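Local coordinates for DNA repair and telomere maintenance protein nbs1 (Schizosaccharomyces pombe, PDB 3HUF), which serves in the MRN complex that repairs DNA double-strand breaks and maintains telomeres, its FHA and BRCT domains binding phosphorylated partners such as Ctp1, at residues V38-A48 / L102-N110. Residues are numbered along the deposited sequence; the frame is centred on the assembly and turned at random.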
ATOM      1  N   VAL A  38      -7.731  13.651 -25.721  1.00 39.44           N
ATOM      2  CA  VAL A  38      -6.799  14.716 -25.425  1.00 40.09           C
ATOM      3  C   VAL A  38      -6.885  15.691 -26.576  1.00 40.96           C
ATOM      4  O   VAL A  38      -6.488  15.360 -27.695  1.00 41.48           O
ATOM      5  CB  VAL A  38      -5.349  14.201 -25.302  1.00 39.89           C
ATOM      6  CG1 VAL A  38      -4.468  15.288 -24.694  1.00 40.24           C
ATOM      7  CG2 VAL A  38      -5.285  12.959 -24.441  1.00 39.34           C
ATOM      8  N   ILE A  39      -7.399  16.889 -26.307  1.00 41.32           N
ATOM      9  CA  ILE A  39      -7.685  17.838 -27.377  1.00 42.10           C
ATOM     10  C   ILE A  39      -6.610  18.912 -27.532  1.00 42.40           C
ATOM     11  O   ILE A  39      -6.380  19.709 -26.617  1.00 42.58           O
ATOM     12  CB  ILE A  39      -9.059  18.502 -27.191  1.00 42.55           C
ATOM     13  CG1 ILE A  39     -10.114  17.428 -26.856  1.00 42.73           C
ATOM     14  CG2 ILE A  39      -9.427  19.315 -28.440  1.00 42.80           C
ATOM     15  CD1 ILE A  39     -11.475  17.965 -26.527  1.00 43.57           C
ATOM     16  N   SER A  40      -5.953  18.896 -28.694  1.00 42.08           N
ATOM     17  CA  SER A  40      -4.987  19.918 -29.102  1.00 41.92           C
ATOM     18  C   SER A  40      -4.788  19.795 -30.618  1.00 41.73           C
ATOM     19  O   SER A  40      -4.943  18.707 -31.179  1.00 41.74           O
ATOM     20  CB  SER A  40      -3.647  19.730 -28.365  1.00 42.14           C
ATOM     21  OG  SER A  40      -2.829  20.889 -28.416  1.00 41.77           O
ATOM     22  N   LYS A  41      -4.433  20.905 -31.261  1.00 41.00           N
ATOM     23  CA  LYS A  41      -4.204  20.967 -32.707  1.00 41.44           C
ATOM     24  C   LYS A  41      -3.304  19.875 -33.281  1.00 40.81           C
ATOM     25  O   LYS A  41      -3.631  19.274 -34.314  1.00 40.87           O
ATOM     26  CB  LYS A  41      -3.620  22.337 -33.100  1.00 41.34           C
ATOM     27  CG  LYS A  41      -4.650  23.371 -33.552  1.00 43.62           C
ATOM     28  CD  LYS A  41      -4.536  23.732 -35.050  1.00 43.80           C
ATOM     29  CE  LYS A  41      -5.666  24.678 -35.465  1.00 45.76           C
ATOM     30  NZ  LYS A  41      -5.749  24.959 -36.937  1.00 44.48           N
ATOM     31  N   SER A  42      -2.172  19.645 -32.624  1.00 39.89           N
ATOM     32  CA  SER A  42      -1.095  18.820 -33.191  1.00 39.72           C
ATOM     33  C   SER A  42      -1.168  17.343 -32.780  1.00 39.06           C
ATOM     34  O   SER A  42      -0.322  16.538 -33.176  1.00 39.04           O
ATOM     35  CB  SER A  42       0.274  19.409 -32.822  1.00 39.84           C
ATOM     36  OG  SER A  42       0.453  19.400 -31.404  1.00 39.20           O
ATOM     37  N   ILE A  43      -2.193  17.003 -32.013  1.00 38.55           N
ATOM     38  CA  ILE A  43      -2.450  15.622 -31.599  1.00 38.20           C
ATOM     39  C   ILE A  43      -3.293  14.942 -32.670  1.00 38.20           C
ATOM     40  O   ILE A  43      -4.310  15.482 -33.079  1.00 38.23           O
ATOM     41  CB  ILE A  43      -3.190  15.595 -30.251  1.00 37.62           C
ATOM     42  CG1 ILE A  43      -2.356  16.338 -29.210  1.00 37.64           C
ATOM     43  CG2 ILE A  43      -3.491  14.136 -29.786  1.00 36.93           C
ATOM     44  CD1 ILE A  43      -2.969  16.380 -27.825  1.00 34.07           C
ATOM     45  N   SER A  44      -2.853  13.780 -33.144  1.00 38.44           N
ATOM     46  CA  SER A  44      -3.606  13.009 -34.135  1.00 38.23           C
ATOM     47  C   SER A  44      -4.895  12.489 -33.536  1.00 38.91           C
ATOM     48  O   SER A  44      -4.994  12.336 -32.311  1.00 38.93           O
ATOM     49  CB  SER A  44      -2.796  11.829 -34.634  1.00 37.44           C
ATOM     50  OG  SER A  44      -1.556  12.269 -35.122  1.00 37.95           O
ATOM     51  N   LYS A  45      -5.870  12.220 -34.406  1.00 38.95           N
ATOM     52  CA  LYS A  45      -7.167  11.679 -34.008  1.00 39.77           C
ATOM     53  C   LYS A  45      -7.057  10.459 -33.094  1.00 39.35           C
ATOM     54  O   LYS A  45      -7.685  10.410 -32.045  1.00 39.06           O
ATOM     55  CB  LYS A  45      -7.993  11.323 -35.241  1.00 39.71           C
ATOM     56  CG  LYS A  45      -8.433  12.517 -36.037  1.00 40.87           C
ATOM     57  CD  LYS A  45      -9.440  12.113 -37.087  1.00 41.32           C
ATOM     58  CE  LYS A  45      -9.109  12.783 -38.391  1.00 41.06           C
ATOM     59  NZ  LYS A  45      -7.808  12.268 -38.893  1.00 40.74           N
ATOM     60  N   ARG A  46      -6.286   9.468 -33.531  1.00 39.61           N
ATOM     61  CA  ARG A  46      -5.849   8.364 -32.682  1.00 39.69           C
ATOM     62  C   ARG A  46      -4.326   8.506 -32.622  1.00 39.05           C
ATOM     63  O   ARG A  46      -3.654   8.310 -33.643  1.00 38.72           O
ATOM     64  CB  ARG A  46      -6.221   7.017 -33.300  1.00 39.77           C
ATOM     65  CG  ARG A  46      -7.713   6.731 -33.404  1.00 42.79           C
ATOM     66  CD  ARG A  46      -8.002   5.387 -34.115  1.00 47.35           C
ATOM     67  NE  ARG A  46      -7.441   4.213 -33.429  1.00 51.21           N
ATOM     68  CZ  ARG A  46      -6.353   3.541 -33.831  1.00 54.05           C
ATOM     69  NH1 ARG A  46      -5.688   3.915 -34.925  1.00 54.96           N
ATOM     70  NH2 ARG A  46      -5.927   2.484 -33.141  1.00 54.86           N
ATOM     71  N   HIS A  47      -3.777   8.853 -31.454  1.00 37.76           N
ATOM     72  CA  HIS A  47      -2.377   9.300 -31.395  1.00 37.17           C
ATOM     73  C   HIS A  47      -1.398   8.300 -30.775  1.00 37.31           C
ATOM     74  O   HIS A  47      -0.343   8.005 -31.359  1.00 37.44           O
ATOM     75  CB  HIS A  47      -2.256  10.664 -30.698  1.00 36.69           C
ATOM     76  CG  HIS A  47      -0.916  11.309 -30.877  1.00 35.82           C
ATOM     77  ND1 HIS A  47      -0.700  12.358 -31.739  1.00 37.48           N
ATOM     78  CD2 HIS A  47       0.283  11.040 -30.314  1.00 34.30           C
ATOM     79  CE1 HIS A  47       0.574  12.708 -31.703  1.00 36.83           C
ATOM     80  NE2 HIS A  47       1.190  11.925 -30.838  1.00 34.44           N
ATOM     81  N   ALA A  48      -1.738   7.809 -29.589  1.00 36.46           N
ATOM     82  CA  ALA A  48      -0.887   6.905 -28.838  1.00 36.78           C
ATOM     83  C   ALA A  48      -1.680   5.740 -28.250  1.00 36.77           C
ATOM     84  O   ALA A  48      -2.886   5.851 -28.009  1.00 36.94           O
ATOM     85  CB  ALA A  48      -0.167   7.665 -27.704  1.00 36.13           C
ATOM     86  N   LEU A 102       2.384  14.606 -26.621  1.00 37.91           N
ATOM     87  CA  LEU A 102       1.760  14.140 -27.840  1.00 38.56           C
ATOM     88  C   LEU A 102       1.901  15.223 -28.876  1.00 39.38           C
ATOM     89  O   LEU A 102       1.428  16.355 -28.680  1.00 39.36           O
ATOM     90  CB  LEU A 102       0.294  13.826 -27.600  1.00 38.39           C
ATOM     91  CG  LEU A 102       0.010  12.861 -26.452  1.00 38.52           C
ATOM     92  CD1 LEU A 102      -1.456  12.574 -26.432  1.00 40.24           C
ATOM     93  CD2 LEU A 102       0.810  11.552 -26.601  1.00 38.54           C
ATOM     94  N   GLY A 103       2.569  14.884 -29.975  1.00 39.63           N
ATOM     95  CA  GLY A 103       2.729  15.824 -31.070  1.00 39.97           C
ATOM     96  C   GLY A 103       3.587  16.997 -30.646  1.00 40.56           C
ATOM     97  O   GLY A 103       4.663  16.818 -30.060  1.00 40.57           O
ATOM     98  N   LYS A 104       3.106  18.197 -30.943  1.00 40.61           N
ATOM     99  CA  LYS A 104       3.756  19.414 -30.508  1.00 41.17           C
ATOM    100  C   LYS A 104       2.918  20.097 -29.438  1.00 41.67           C
ATOM    101  O   LYS A 104       3.035  21.300 -29.233  1.00 41.72           O
ATOM    102  CB  LYS A 104       3.941  20.359 -31.690  1.00 41.22           C
ATOM    103  CG  LYS A 104       4.891  19.848 -32.731  1.00 41.34           C
ATOM    104  CD  LYS A 104       4.590  20.527 -34.024  1.00 41.85           C
ATOM    105  CE  LYS A 104       5.859  21.003 -34.673  1.00 42.64           C
ATOM    106  NZ  LYS A 104       5.541  21.874 -35.844  1.00 43.25           N
ATOM    107  N   CYS A 105       2.072  19.336 -28.746  1.00 42.20           N
ATOM    108  CA  CYS A 105       1.219  19.962 -27.752  1.00 42.82           C
ATOM    109  C   CYS A 105       2.074  20.530 -26.632  1.00 43.29           C
ATOM    110  O   CYS A 105       2.873  19.811 -26.050  1.00 43.53           O
ATOM    111  CB  CYS A 105       0.175  18.995 -27.217  1.00 42.81           C
ATOM    112  SG  CYS A 105      -0.822  19.726 -25.926  1.00 42.17           S
ATOM    113  N   PRO A 106       1.937  21.844 -26.358  1.00 44.17           N
ATOM    114  CA  PRO A 106       2.784  22.482 -25.339  1.00 44.51           C
ATOM    115  C   PRO A 106       2.504  22.007 -23.901  1.00 44.73           C
ATOM    116  O   PRO A 106       3.304  22.275 -23.005  1.00 45.40           O
ATOM    117  CB  PRO A 106       2.505  23.986 -25.516  1.00 44.53           C
ATOM    118  CG  PRO A 106       1.204  24.070 -26.212  1.00 44.48           C
ATOM    119  CD  PRO A 106       1.016  22.800 -27.001  1.00 44.01           C
ATOM    120  N   PHE A 107       1.409  21.278 -23.696  1.00 44.34           N
ATOM    121  CA  PHE A 107       1.097  20.705 -22.384  1.00 43.95           C
ATOM    122  C   PHE A 107       1.277  19.192 -22.370  1.00 43.47           C
ATOM    123  O   PHE A 107       0.745  18.489 -23.223  1.00 43.93           O
ATOM    124  CB  PHE A 107      -0.330  21.069 -21.976  1.00 43.74           C
ATOM    125  CG  PHE A 107      -0.609  22.545 -22.024  1.00 44.80           C
ATOM    126  CD1 PHE A 107      -1.319  23.096 -23.084  1.00 45.02           C
ATOM    127  CD2 PHE A 107      -0.137  23.389 -21.022  1.00 45.77           C
ATOM    128  CE1 PHE A 107      -1.561  24.463 -23.139  1.00 46.60           C
ATOM    129  CE2 PHE A 107      -0.371  24.751 -21.070  1.00 45.24           C
ATOM    130  CZ  PHE A 107      -1.088  25.289 -22.126  1.00 46.37           C
ATOM    131  N   THR A 108       2.023  18.685 -21.396  1.00 43.13           N
ATOM    132  CA  THR A 108       2.283  17.244 -21.313  1.00 42.36           C
ATOM    133  C   THR A 108       1.248  16.510 -20.462  1.00 41.95           C
ATOM    134  O   THR A 108       0.681  17.075 -19.512  1.00 41.46           O
ATOM    135  CB  THR A 108       3.689  16.950 -20.777  1.00 42.80           C
ATOM    136  OG1 THR A 108       3.879  17.603 -19.508  1.00 42.43           O
ATOM    137  CG2 THR A 108       4.742  17.453 -21.769  1.00 43.31           C
ATOM    138  N   ILE A 109       0.986  15.260 -20.826  1.00 41.10           N
ATOM    139  CA  ILE A 109       0.234  14.366 -19.976  1.00 40.47           C
ATOM    140  C   ILE A 109       1.196  13.839 -18.930  1.00 40.83           C
ATOM    141  O   ILE A 109       2.195  13.197 -19.265  1.00 41.10           O
ATOM    142  CB  ILE A 109      -0.324  13.186 -20.767  1.00 40.64           C
ATOM    143  CG1 ILE A 109      -1.385  13.675 -21.752  1.00 40.37           C
ATOM    144  CG2 ILE A 109      -0.911  12.112 -19.828  1.00 38.81           C
ATOM    145  CD1 ILE A 109      -1.675  12.625 -22.780  1.00 41.82           C
ATOM    146  N   ASN A 110       0.900  14.121 -17.668  1.00 40.58           N
ATOM    147  CA  ASN A 110       1.758  13.710 -16.571  1.00 41.21           C
ATOM    148  C   ASN A 110       1.213  12.469 -15.861  1.00 40.46           C
ATOM    149  O   ASN A 110       0.177  12.536 -15.162  1.00 40.47           O
ATOM    150  CB  ASN A 110       1.955  14.879 -15.607  1.00 42.15           C
ATOM    151  CG  ASN A 110       2.349  16.164 -16.334  1.00 45.46           C
ATOM    152  OD1 ASN A 110       3.266  16.165 -17.162  1.00 48.95           O
ATOM    153  ND2 ASN A 110       1.662  17.261 -16.027  1.00 48.75           N
TER
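Ser42 meets the type II' turn from Leu102 to Cys105 through its hydroxyl, an example of how an FHA domain ties a peptide-binding loop to its scaffold. Lys104 N donates a bent hydrogen bond to Ser42 OG (2.9 Å, 136°); chi1 of 62° sets that OG between its own N and carbonyl carbon, facing the turn. Both nitrogens of the His47 ring are engaged, which fixes its rotation: Ser44 N donates to ND1 (2.9 Å) nearly in the ring plane, and NE2 is hydrogen-bonded to Gly78 O.

Apolar contacts form a second group. Leu102 CB lies over one face of His47, a CH-pi contact 4.0 Å from the centroid, and Leu102 CD2 reaches Ala48 CB. Ile43 leans on Leu102 CB through CG1 and on Cys105 CB through CD1; Val38 CG2 and Ile109 CD1 meet tip to tip at 4.0 Å. Shortening His47 to an alanine would probably leave both Ser44 N and Gly78 O without their ring partner and open a gap against Leu102 CB.

Ser44 OG and Lys45 N hydrogen-bond a modified side chain of the bound peptide, and Lys104 NZ salt-bridges an acidic side chain of that peptide. The loop leading into strand 48-52 packs against the connection between strands 97-102 and 109-113, which begins with the turn, bridging the two FHA sheets.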